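PDB 1CID: T CELL surface glycoprotein CD4 from Rattus norvegicus, which probably serves as a T-cell co-receptor recognising MHC class II, and is represented here by its two membrane-proximal immunoglobulin-like domains. Local coordinates for residues Leu133-Glu136 and Ala140-Ser143; Asn115-Glu120 and Gly157-Leu162; Ser60-Gln65 and Leu81-Ser86. One frame throughout, in Å; residues are numbered along the deposited sequence.

Interaction 1 of 3, residues Leu133-Glu136 and Ala140-Ser143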
ATOM      1  N   LEU A 133      18.722  -6.632  -1.197  1.00 18.83           N
ATOM      2  CA  LEU A 133      19.140  -6.838   0.199  1.00 18.36           C
ATOM      3  C   LEU A 133      20.601  -6.349   0.182  1.00 21.17           C
ATOM      4  O   LEU A 133      21.385  -6.811  -0.626  1.00 22.26           O
ATOM      5  CB  LEU A 133      18.902  -8.265   0.650  1.00 11.24           C
ATOM      6  CG  LEU A 133      17.707  -8.578   1.534  1.00  7.92           C
ATOM      7  CD1 LEU A 133      17.686 -10.017   1.805  1.00  7.28           C
ATOM      8  CD2 LEU A 133      17.771  -7.794   2.832  1.00  3.31           C
ATOM      9  N   LYS A 134      21.006  -5.366   0.906  1.00 23.02           N
ATOM     10  CA  LYS A 134      22.215  -4.656   1.097  1.00 24.11           C
ATOM     11  C   LYS A 134      22.562  -4.561   2.591  1.00 29.09           C
ATOM     12  O   LYS A 134      21.707  -4.763   3.465  1.00 31.25           O
ATOM     13  CB  LYS A 134      21.942  -3.201   0.912  1.00 21.22           C
ATOM     14  CG  LYS A 134      22.444  -2.464  -0.303  1.00 16.80           C
ATOM     15  CD  LYS A 134      22.559  -1.172   0.498  1.00 15.51           C
ATOM     16  CE  LYS A 134      22.280  -0.049  -0.381  1.00 22.19           C
ATOM     17  NZ  LYS A 134      22.782   0.069  -1.785  1.00 23.96           N
ATOM     18  N   GLN A 135      23.817  -4.196   2.825  1.00 32.90           N
ATOM     19  CA  GLN A 135      24.232  -4.061   4.259  1.00 34.64           C
ATOM     20  C   GLN A 135      23.940  -2.596   4.535  1.00 34.45           C
ATOM     21  O   GLN A 135      24.163  -1.882   3.541  1.00 32.51           O
ATOM     22  CB  GLN A 135      25.666  -4.459   4.513  1.00 36.54           C
ATOM     23  CG  GLN A 135      25.802  -5.532   5.580  1.00 39.94           C
ATOM     24  CD  GLN A 135      26.961  -6.422   5.263  1.00 42.30           C
ATOM     25  OE1 GLN A 135      27.381  -6.513   4.097  1.00 45.77           O
ATOM     26  NE2 GLN A 135      27.429  -7.026   6.345  1.00 45.02           N
ATOM     27  N   GLU A 136      23.513  -2.163   5.686  1.00 36.54           N
ATOM     28  CA  GLU A 136      23.187  -0.789   5.862  1.00 40.33           C
ATOM     29  C   GLU A 136      23.856   0.205   4.931  1.00 43.41           C
ATOM     30  O   GLU A 136      22.966   0.837   4.252  1.00 47.91           O
ATOM     31  CB  GLU A 136      23.436  -0.128   7.195  1.00 42.10           C
ATOM     32  CG  GLU A 136      22.440   1.060   7.368  1.00 47.61           C
ATOM     33  CD  GLU A 136      22.376   1.488   8.802  1.00 51.05           C
ATOM     34  OE1 GLU A 136      22.968   0.806   9.639  1.00 53.52           O
ATOM     35  OE2 GLU A 136      21.730   2.537   9.025  1.00 51.85           O
ATOM     36  N   ALA A 140      24.777  -3.426  -3.013  1.00 37.41           N
ATOM     37  CA  ALA A 140      23.747  -4.490  -3.027  1.00 32.75           C
ATOM     38  C   ALA A 140      24.380  -5.815  -2.971  1.00 31.87           C
ATOM     39  O   ALA A 140      25.162  -6.077  -3.873  1.00 32.33           O
ATOM     40  CB  ALA A 140      23.055  -4.236  -4.375  1.00 31.84           C
ATOM     41  N   ARG A 141      24.021  -6.656  -2.079  1.00 32.20           N
ATOM     42  CA  ARG A 141      24.543  -8.068  -2.016  1.00 30.38           C
ATOM     43  C   ARG A 141      23.765  -8.896  -3.004  1.00 28.14           C
ATOM     44  O   ARG A 141      24.361  -9.376  -3.961  1.00 31.81           O
ATOM     45  CB  ARG A 141      24.461  -8.524  -0.598  1.00 32.91           C
ATOM     46  CG  ARG A 141      24.889  -9.922  -0.240  1.00 36.42           C
ATOM     47  CD  ARG A 141      26.379  -9.947  -0.250  1.00 39.80           C
ATOM     48  NE  ARG A 141      26.975  -9.088   0.793  1.00 40.86           N
ATOM     49  CZ  ARG A 141      27.340  -9.728   1.936  1.00 41.96           C
ATOM     50  NH1 ARG A 141      27.158 -11.057   2.114  1.00 39.77           N
ATOM     51  NH2 ARG A 141      27.854  -8.962   2.908  1.00 41.06           N
ATOM     52  N   VAL A 142      22.481  -9.018  -2.960  1.00 27.31           N
ATOM     53  CA  VAL A 142      21.497  -9.644  -3.831  1.00 26.02           C
ATOM     54  C   VAL A 142      20.675  -8.577  -4.551  1.00 24.07           C
ATOM     55  O   VAL A 142      20.340  -7.647  -3.816  1.00 23.13           O
ATOM     56  CB  VAL A 142      20.492 -10.428  -2.973  1.00 27.29           C
ATOM     57  CG1 VAL A 142      19.287 -11.022  -3.714  1.00 27.92           C
ATOM     58  CG2 VAL A 142      21.213 -11.509  -2.175  1.00 28.20           C
ATOM     59  N   SER A 143      20.347  -8.689  -5.785  1.00 24.46           N
ATOM     60  CA  SER A 143      19.504  -7.716  -6.514  1.00 25.71           C
ATOM     61  C   SER A 143      18.840  -8.691  -7.476  1.00 29.10           C
ATOM     62  O   SER A 143      19.351  -9.016  -8.517  1.00 29.89           O
ATOM     63  CB  SER A 143      20.125  -6.672  -7.272  1.00 23.49           C
ATOM     64  OG  SER A 143      19.670  -5.828  -8.251  1.00 25.01           O
TER
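Leu133 faces both Arg141 and Val142 across a beta hairpin, the pattern of a classic beta bulge on strand 140-144. Its carbonyl O accepts from Arg141 N at 3.0 Å and more weakly from Val142 N, while Leu133 N closes the hydrogen-bonded pair on Val142 O at 3.2 Å. The Leu133 and Val142 side chains leave the sheet on the same face, where both rest on Ile149 and Val151 of strand 148-152. Lys134 packs its CG against Ala140 CA, 3.6 Å away, an aliphatic carbon against backbone. The Gln135 and Arg141 side chains cross obliquely where their polar groups meet. Arg141 has CG anti to its backbone N (chi1 179°), then bends at the next two torsions, which brings the guanidinium to the Gln135 amide; the planes of the two groups stand 67° apart. Glu155 takes Arg141 NH2 in a salt bridge and Gln135 NE2 in a weak hydrogen bond, linking the two polar ends. Across the hairpin itself, Gln135 OE1 sits at the guanidinium edge, 2.8 Å from Arg141 NH2, in a weak bond bent to 126°.

Interaction 2 of 3, residues Asn115-Glu120 and Gly157-Leu162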
ATOM      1  N   ASN A 115      20.333 -18.146   9.383  1.00 64.08           N
ATOM      2  CA  ASN A 115      20.879 -18.599   8.110  1.00 63.32           C
ATOM      3  C   ASN A 115      19.989 -17.768   7.153  1.00 59.01           C
ATOM      4  O   ASN A 115      20.487 -17.483   6.051  1.00 60.08           O
ATOM      5  CB  ASN A 115      20.821 -20.093   7.808  1.00 69.84           C
ATOM      6  CG  ASN A 115      22.144 -20.882   7.826  1.00 72.71           C
ATOM      7  OD1 ASN A 115      23.144 -20.399   8.426  1.00 72.64           O
ATOM      8  ND2 ASN A 115      22.108 -22.080   7.194  1.00 72.18           N
ATOM      9  N   THR A 116      18.810 -17.471   7.724  1.00 52.39           N
ATOM     10  CA  THR A 116      17.956 -16.714   6.822  1.00 48.52           C
ATOM     11  C   THR A 116      17.739 -15.272   7.165  1.00 46.50           C
ATOM     12  O   THR A 116      17.661 -14.984   8.360  1.00 47.60           O
ATOM     13  CB  THR A 116      16.625 -17.564   6.846  1.00 48.47           C
ATOM     14  OG1 THR A 116      17.137 -18.923   6.709  1.00 49.32           O
ATOM     15  CG2 THR A 116      15.673 -17.202   5.702  1.00 51.58           C
ATOM     16  N   LEU A 117      17.633 -14.433   6.159  1.00 41.43           N
ATOM     17  CA  LEU A 117      17.314 -13.011   6.109  1.00 37.93           C
ATOM     18  C   LEU A 117      16.353 -12.974   4.862  1.00 35.63           C
ATOM     19  O   LEU A 117      16.931 -13.469   3.894  1.00 35.73           O
ATOM     20  CB  LEU A 117      18.306 -11.892   5.814  1.00 34.93           C
ATOM     21  CG  LEU A 117      17.768 -10.472   5.853  1.00 35.21           C
ATOM     22  CD1 LEU A 117      17.385 -10.016   7.268  1.00 34.10           C
ATOM     23  CD2 LEU A 117      18.834  -9.490   5.400  1.00 34.02           C
ATOM     24  N   THR A 118      15.128 -12.504   4.998  1.00 32.74           N
ATOM     25  CA  THR A 118      14.266 -12.552   3.837  1.00 29.23           C
ATOM     26  C   THR A 118      13.588 -11.241   3.488  1.00 26.38           C
ATOM     27  O   THR A 118      13.358 -10.466   4.432  1.00 29.42           O
ATOM     28  CB  THR A 118      13.228 -13.708   3.962  1.00 31.83           C
ATOM     29  OG1 THR A 118      13.825 -14.735   4.775  1.00 35.97           O
ATOM     30  CG2 THR A 118      13.000 -14.224   2.524  1.00 34.80           C
ATOM     31  N   CYS A 119      13.270 -10.993   2.242  1.00 20.58           N
ATOM     32  CA  CYS A 119      12.561  -9.727   2.075  1.00 19.56           C
ATOM     33  C   CYS A 119      11.511 -10.086   1.069  1.00 23.47           C
ATOM     34  O   CYS A 119      12.023 -10.721   0.145  1.00 24.95           O
ATOM     35  CB  CYS A 119      13.557  -8.758   1.652  1.00 19.65           C
ATOM     36  SG  CYS A 119      12.860  -7.251   1.071  1.00 21.06           S
ATOM     37  N   GLU A 120      10.226  -9.834   1.346  1.00 25.40           N
ATOM     38  CA  GLU A 120       9.225 -10.139   0.340  1.00 26.25           C
ATOM     39  C   GLU A 120       8.265  -8.934   0.325  1.00 26.10           C
ATOM     40  O   GLU A 120       8.069  -8.279   1.346  1.00 24.93           O
ATOM     41  CB  GLU A 120       8.237 -11.220   0.411  1.00 27.71           C
ATOM     42  CG  GLU A 120       7.823 -11.503   1.822  1.00 33.69           C
ATOM     43  CD  GLU A 120       7.089 -12.861   1.841  1.00 37.85           C
ATOM     44  OE1 GLU A 120       6.281 -12.994   0.881  1.00 36.22           O
ATOM     45  OE2 GLU A 120       7.509 -13.549   2.865  1.00 39.46           O
ATOM     46  N   GLY A 157      24.522  -7.113  11.713  1.00 37.31           N
ATOM     47  CA  GLY A 157      24.500  -5.661  11.306  1.00 35.59           C
ATOM     48  C   GLY A 157      23.155  -5.087  10.828  1.00 33.39           C
ATOM     49  O   GLY A 157      22.098  -5.740  11.033  1.00 35.82           O
ATOM     50  N   VAL A 158      23.131  -3.919  10.198  1.00 30.14           N
ATOM     51  CA  VAL A 158      21.848  -3.366   9.789  1.00 26.44           C
ATOM     52  C   VAL A 158      21.746  -3.824   8.372  1.00 26.44           C
ATOM     53  O   VAL A 158      22.648  -3.329   7.697  1.00 24.49           O
ATOM     54  CB  VAL A 158      21.928  -1.850   9.935  1.00 25.93           C
ATOM     55  CG1 VAL A 158      20.729  -1.197   9.315  1.00 30.28           C
ATOM     56  CG2 VAL A 158      21.952  -1.366  11.380  1.00 26.64           C
ATOM     57  N   TRP A 159      20.775  -4.605   8.034  1.00 27.08           N
ATOM     58  CA  TRP A 159      20.696  -4.867   6.569  1.00 26.47           C
ATOM     59  C   TRP A 159      19.671  -3.894   5.983  1.00 24.07           C
ATOM     60  O   TRP A 159      18.855  -3.459   6.804  1.00 24.61           O
ATOM     61  CB  TRP A 159      20.234  -6.261   6.321  1.00 28.79           C
ATOM     62  CG  TRP A 159      21.431  -7.116   6.431  1.00 33.45           C
ATOM     63  CD1 TRP A 159      22.048  -7.431   7.595  1.00 34.95           C
ATOM     64  CD2 TRP A 159      22.150  -7.752   5.366  1.00 36.26           C
ATOM     65  NE1 TRP A 159      23.123  -8.242   7.293  1.00 37.14           N
ATOM     66  CE2 TRP A 159      23.204  -8.481   5.968  1.00 36.74           C
ATOM     67  CE3 TRP A 159      22.020  -7.819   3.995  1.00 36.56           C
ATOM     68  CZ2 TRP A 159      24.074  -9.287   5.275  1.00 37.82           C
ATOM     69  CZ3 TRP A 159      22.930  -8.608   3.300  1.00 39.43           C
ATOM     70  CH2 TRP A 159      23.951  -9.325   3.889  1.00 38.37           C
ATOM     71  N   GLN A 160      19.618  -3.625   4.730  1.00 20.67           N
ATOM     72  CA  GLN A 160      18.463  -2.738   4.400  1.00 20.84           C
ATOM     73  C   GLN A 160      17.687  -3.457   3.340  1.00 21.79           C
ATOM     74  O   GLN A 160      18.355  -4.308   2.693  1.00 23.16           O
ATOM     75  CB  GLN A 160      19.144  -1.439   4.179  1.00 19.27           C
ATOM     76  CG  GLN A 160      18.216  -0.552   3.396  1.00 22.55           C
ATOM     77  CD  GLN A 160      18.920   0.755   3.123  1.00 25.43           C
ATOM     78  OE1 GLN A 160      20.035   0.899   2.637  1.00 30.19           O
ATOM     79  NE2 GLN A 160      18.246   1.843   3.447  1.00 27.66           N
ATOM     80  N   CYS A 161      16.382  -3.303   3.120  1.00 21.61           N
ATOM     81  CA  CYS A 161      15.809  -4.029   1.942  1.00 21.58           C
ATOM     82  C   CYS A 161      15.210  -2.976   1.007  1.00 20.98           C
ATOM     83  O   CYS A 161      14.519  -2.043   1.497  1.00 23.89           O
ATOM     84  CB  CYS A 161      14.936  -5.229   2.266  1.00 21.97           C
ATOM     85  SG  CYS A 161      14.175  -5.811   0.693  1.00 27.17           S
ATOM     86  N   LEU A 162      15.469  -2.989  -0.298  1.00 21.95           N
ATOM     87  CA  LEU A 162      14.852  -1.910  -1.108  1.00 21.88           C
ATOM     88  C   LEU A 162      14.114  -2.484  -2.303  1.00 21.18           C
ATOM     89  O   LEU A 162      14.571  -3.532  -2.748  1.00 21.12           O
ATOM     90  CB  LEU A 162      15.919  -1.053  -1.598  1.00 23.82           C
ATOM     91  CG  LEU A 162      17.313  -0.741  -1.244  1.00 24.57           C
ATOM     92  CD1 LEU A 162      17.709   0.357  -2.260  1.00 24.98           C
ATOM     93  CD2 LEU A 162      17.430  -0.017   0.063  1.00 26.30           C
TER
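Cys119 and Cys161 form the disulfide that ties together the two sheets of an immunoglobulin sandwich, joining strand 116-122 to strand 158-165, the B and F strands of the immunoglobulin fold. The sulfurs, Cys119 SG and Cys161 SG, are 2.0 Å apart, and the torsion about the S-S bond is -68°. Both cysteines hold SG anti to the backbone N (chi1 168° and 173°), a matched pair of settings that lets the two sulfurs meet between the strands, whose CA atoms at Cys119 and Cys161 stand 6.6 Å apart. Two residues earlier on each strand the same inward-facing row is filled by Leu117 and Trp159, where the backbones have spread to 8.8 Å between the CA atoms. A methyl does the touching: Leu117 CD2 reaches Trp159 CB at 3.6 Å and meets the indole obliquely along its CG, CD2 and CE3 side, with Trp159 CD2 3.7 Å from Leu117 CD2. Trp159 NE1 donates to Glu155 O. Strand 129-135 adds to the same core, Leu131 packing on Cys119 and Leu133 on Leu117, while Ile175 of strand 168-176 also meets Leu117. In the other sheet, strand 116-122 is held through backbone bonds of Leu117 and Cys119 to Val151 and Ile149 of strand 148-152.

Interaction 3 of 3, residues Ser60-Gln65 and Leu81-Ser86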
ATOM      1  N   SER A  60     -15.231  -4.288   7.351  1.00 53.19           N
ATOM      2  CA  SER A  60     -14.303  -4.476   8.477  1.00 53.72           C
ATOM      3  C   SER A  60     -12.996  -5.244   8.155  1.00 51.24           C
ATOM      4  O   SER A  60     -12.226  -5.514   9.143  1.00 51.64           O
ATOM      5  CB  SER A  60     -15.067  -5.096   9.677  1.00 56.73           C
ATOM      6  OG  SER A  60     -16.349  -5.702   9.689  1.00 56.06           O
ATOM      7  N   ASN A  61     -12.706  -5.603   6.882  1.00 46.85           N
ATOM      8  CA  ASN A  61     -11.456  -6.356   6.665  1.00 42.52           C
ATOM      9  C   ASN A  61     -10.807  -6.082   5.356  1.00 41.94           C
ATOM     10  O   ASN A  61     -11.369  -6.796   4.557  1.00 40.34           O
ATOM     11  CB  ASN A  61     -11.662  -7.819   6.972  1.00 44.21           C
ATOM     12  CG  ASN A  61     -10.429  -8.656   6.720  1.00 45.61           C
ATOM     13  OD1 ASN A  61     -10.355  -9.357   5.718  1.00 46.23           O
ATOM     14  ND2 ASN A  61      -9.468  -8.567   7.604  1.00 46.81           N
ATOM     15  N   PRO A  62      -9.749  -5.264   5.343  1.00 41.27           N
ATOM     16  CA  PRO A  62      -9.062  -4.433   6.321  1.00 39.25           C
ATOM     17  C   PRO A  62      -9.861  -3.304   6.964  1.00 38.75           C
ATOM     18  O   PRO A  62     -10.810  -2.948   6.229  1.00 42.00           O
ATOM     19  CB  PRO A  62      -7.920  -3.733   5.601  1.00 39.15           C
ATOM     20  CG  PRO A  62      -8.398  -3.682   4.181  1.00 39.07           C
ATOM     21  CD  PRO A  62      -9.019  -5.023   4.093  1.00 39.75           C
ATOM     22  N   LYS A  63      -9.620  -2.680   8.092  1.00 36.91           N
ATOM     23  CA  LYS A  63     -10.520  -1.589   8.542  1.00 37.02           C
ATOM     24  C   LYS A  63     -10.147  -0.245   7.929  1.00 35.40           C
ATOM     25  O   LYS A  63      -9.331   0.526   8.453  1.00 35.31           O
ATOM     26  CB  LYS A  63     -10.645  -1.454  10.059  1.00 40.26           C
ATOM     27  CG  LYS A  63     -12.001  -1.227  10.711  1.00 44.38           C
ATOM     28  CD  LYS A  63     -12.146  -1.309  12.226  1.00 49.93           C
ATOM     29  CE  LYS A  63     -12.403  -2.637  12.934  1.00 53.09           C
ATOM     30  NZ  LYS A  63     -11.217  -3.178  13.645  1.00 54.04           N
ATOM     31  N   PHE A  64     -10.753   0.088   6.806  1.00 33.62           N
ATOM     32  CA  PHE A  64     -10.590   1.339   6.041  1.00 32.12           C
ATOM     33  C   PHE A  64     -11.031   2.400   7.023  1.00 33.41           C
ATOM     34  O   PHE A  64     -11.867   2.087   7.866  1.00 35.46           O
ATOM     35  CB  PHE A  64     -11.370   1.171   4.807  1.00 27.72           C
ATOM     36  CG  PHE A  64     -11.015   0.175   3.778  1.00 29.41           C
ATOM     37  CD1 PHE A  64      -9.749   0.203   3.213  1.00 29.30           C
ATOM     38  CD2 PHE A  64     -11.943  -0.724   3.239  1.00 30.34           C
ATOM     39  CE1 PHE A  64      -9.332  -0.658   2.191  1.00 30.91           C
ATOM     40  CE2 PHE A  64     -11.610  -1.599   2.208  1.00 32.63           C
ATOM     41  CZ  PHE A  64     -10.281  -1.565   1.697  1.00 33.65           C
ATOM     42  N   GLN A  65     -10.528   3.586   7.064  1.00 34.98           N
ATOM     43  CA  GLN A  65     -10.935   4.632   7.968  1.00 36.38           C
ATOM     44  C   GLN A  65     -11.092   5.849   7.048  1.00 36.57           C
ATOM     45  O   GLN A  65     -10.078   5.986   6.334  1.00 39.25           O
ATOM     46  CB  GLN A  65      -9.958   5.282   8.902  1.00 40.49           C
ATOM     47  CG  GLN A  65     -10.578   5.157  10.297  1.00 49.93           C
ATOM     48  CD  GLN A  65      -9.495   4.347  11.010  1.00 53.19           C
ATOM     49  OE1 GLN A  65      -8.937   4.798  12.008  1.00 55.36           O
ATOM     50  NE2 GLN A  65      -9.242   3.180  10.393  1.00 54.96           N
ATOM     51  N   LEU A  81       0.890  -7.749   4.275  1.00 31.02           N
ATOM     52  CA  LEU A  81       1.100  -8.281   2.952  1.00 32.84           C
ATOM     53  C   LEU A  81      -0.232  -8.838   2.434  1.00 36.01           C
ATOM     54  O   LEU A  81      -0.412  -8.902   1.199  1.00 39.40           O
ATOM     55  CB  LEU A  81       2.099  -9.438   2.819  1.00 26.66           C
ATOM     56  CG  LEU A  81       3.551  -9.124   3.100  1.00 24.42           C
ATOM     57  CD1 LEU A  81       4.320 -10.457   3.052  1.00 22.46           C
ATOM     58  CD2 LEU A  81       4.130  -8.053   2.192  1.00 22.88           C
ATOM     59  N   GLN A  82      -1.027  -9.186   3.413  1.00 38.02           N
ATOM     60  CA  GLN A  82      -2.339  -9.772   3.043  1.00 39.35           C
ATOM     61  C   GLN A  82      -3.321  -8.735   2.528  1.00 38.52           C
ATOM     62  O   GLN A  82      -4.225  -9.280   1.859  1.00 41.05           O
ATOM     63  CB  GLN A  82      -2.867 -10.655   4.168  1.00 42.48           C
ATOM     64  CG  GLN A  82      -3.217 -10.005   5.470  1.00 45.83           C
ATOM     65  CD  GLN A  82      -3.988 -10.992   6.313  1.00 49.90           C
ATOM     66  OE1 GLN A  82      -3.466 -11.665   7.222  1.00 53.36           O
ATOM     67  NE2 GLN A  82      -5.271 -11.025   5.913  1.00 52.53           N
ATOM     68  N   PHE A  83      -3.190  -7.453   2.765  1.00 35.46           N
ATOM     69  CA  PHE A  83      -4.111  -6.451   2.258  1.00 33.33           C
ATOM     70  C   PHE A  83      -3.541  -5.773   1.004  1.00 32.62           C
ATOM     71  O   PHE A  83      -4.223  -4.862   0.498  1.00 34.67           O
ATOM     72  CB  PHE A  83      -4.564  -5.365   3.242  1.00 33.99           C
ATOM     73  CG  PHE A  83      -4.998  -5.825   4.587  1.00 36.94           C
ATOM     74  CD1 PHE A  83      -5.943  -6.843   4.759  1.00 38.42           C
ATOM     75  CD2 PHE A  83      -4.462  -5.235   5.738  1.00 38.59           C
ATOM     76  CE1 PHE A  83      -6.329  -7.330   6.009  1.00 38.41           C
ATOM     77  CE2 PHE A  83      -4.847  -5.697   7.003  1.00 38.69           C
ATOM     78  CZ  PHE A  83      -5.782  -6.716   7.148  1.00 39.02           C
ATOM     79  N   ALA A  84      -2.394  -6.121   0.528  1.00 30.28           N
ATOM     80  CA  ALA A  84      -1.877  -5.410  -0.637  1.00 29.37           C
ATOM     81  C   ALA A  84      -2.657  -5.938  -1.837  1.00 29.08           C
ATOM     82  O   ALA A  84      -2.849  -7.153  -1.784  1.00 30.99           O
ATOM     83  CB  ALA A  84      -0.428  -5.766  -0.775  1.00 32.52           C
ATOM     84  N   GLY A  85      -2.929  -5.086  -2.752  1.00 27.49           N
ATOM     85  CA  GLY A  85      -3.648  -5.302  -3.999  1.00 26.45           C
ATOM     86  C   GLY A  85      -4.049  -3.859  -4.407  1.00 27.04           C
ATOM     87  O   GLY A  85      -3.275  -2.973  -4.031  1.00 24.63           O
ATOM     88  N   SER A  86      -5.159  -3.616  -5.077  1.00 29.24           N
ATOM     89  CA  SER A  86      -5.600  -2.240  -5.383  1.00 32.78           C
ATOM     90  C   SER A  86      -7.132  -2.177  -5.514  1.00 31.84           C
ATOM     91  O   SER A  86      -7.742  -3.263  -5.418  1.00 32.42           O
ATOM     92  CB  SER A  86      -5.044  -1.661  -6.666  1.00 34.42           C
ATOM     93  OG  SER A  86      -5.281  -2.826  -7.479  1.00 41.88           O
TER
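Pro62 meets Phe83 in a CH-pi contact of the N-terminal domain, between the loop leading into strand 65-66 and the residues just before strand 85-92. Pro62 CB lies 3.6 Å from the centroid of the Phe83 ring and only 6° off the ring normal, which puts that methylene almost squarely over the middle of the face. The rest of the pyrrolidine extends across the ring toward one side, where Pro62 CD comes within 3.6 Å of Phe83 CD1. Phe83 has CG anti to its carbonyl carbon, beside the backbone N (chi1 -47°), which presents the ring to the proline; on the opposite face lies the aliphatic CG of the adjacent Gln82, offset toward the rim. Asn61, joined to Pro62 by a cis peptide bond, comes in from the flank, its amide plane 78° from the ring and its ND2 3.7 Å from Phe83 CE1, approaching the ring obliquely. Pro62 also meets a second aromatic, for its CG is above one face of Phe64, near the rim. Pro62 is thereby placed between two phenyl rings. Phe64 pairs edge-to-face with Trp32 of strand 26-34, whose NE1 donates to Phe83 O, and Ile76 of strand 73-76 packs against both Pro62 and Phe83.

Interactions 1 and 2 belong to the C-terminal immunoglobulin domain and interaction 3 to the N-terminal one. Interaction 2 is buried and holds two sheets together by a covalent bond and apolar side chains; interaction 1 is a surface hairpin within one of those sheets, relying on backbone bonds and polar side-chain ends. They touch directly: strands 129-135 and 158-165 are neighbours, tied by a probable hydrogen bond between Lys134 O and Gln160 N. Interaction 3, partly buried, joins the chain before strands 65-66 and 85-92 through ring contacts instead. Its centre is about 30 Å from that of interaction 1, yet it meets interaction 2 where Leu81 packs on Glu120, beside the long strand 97-110 that runs between the domains.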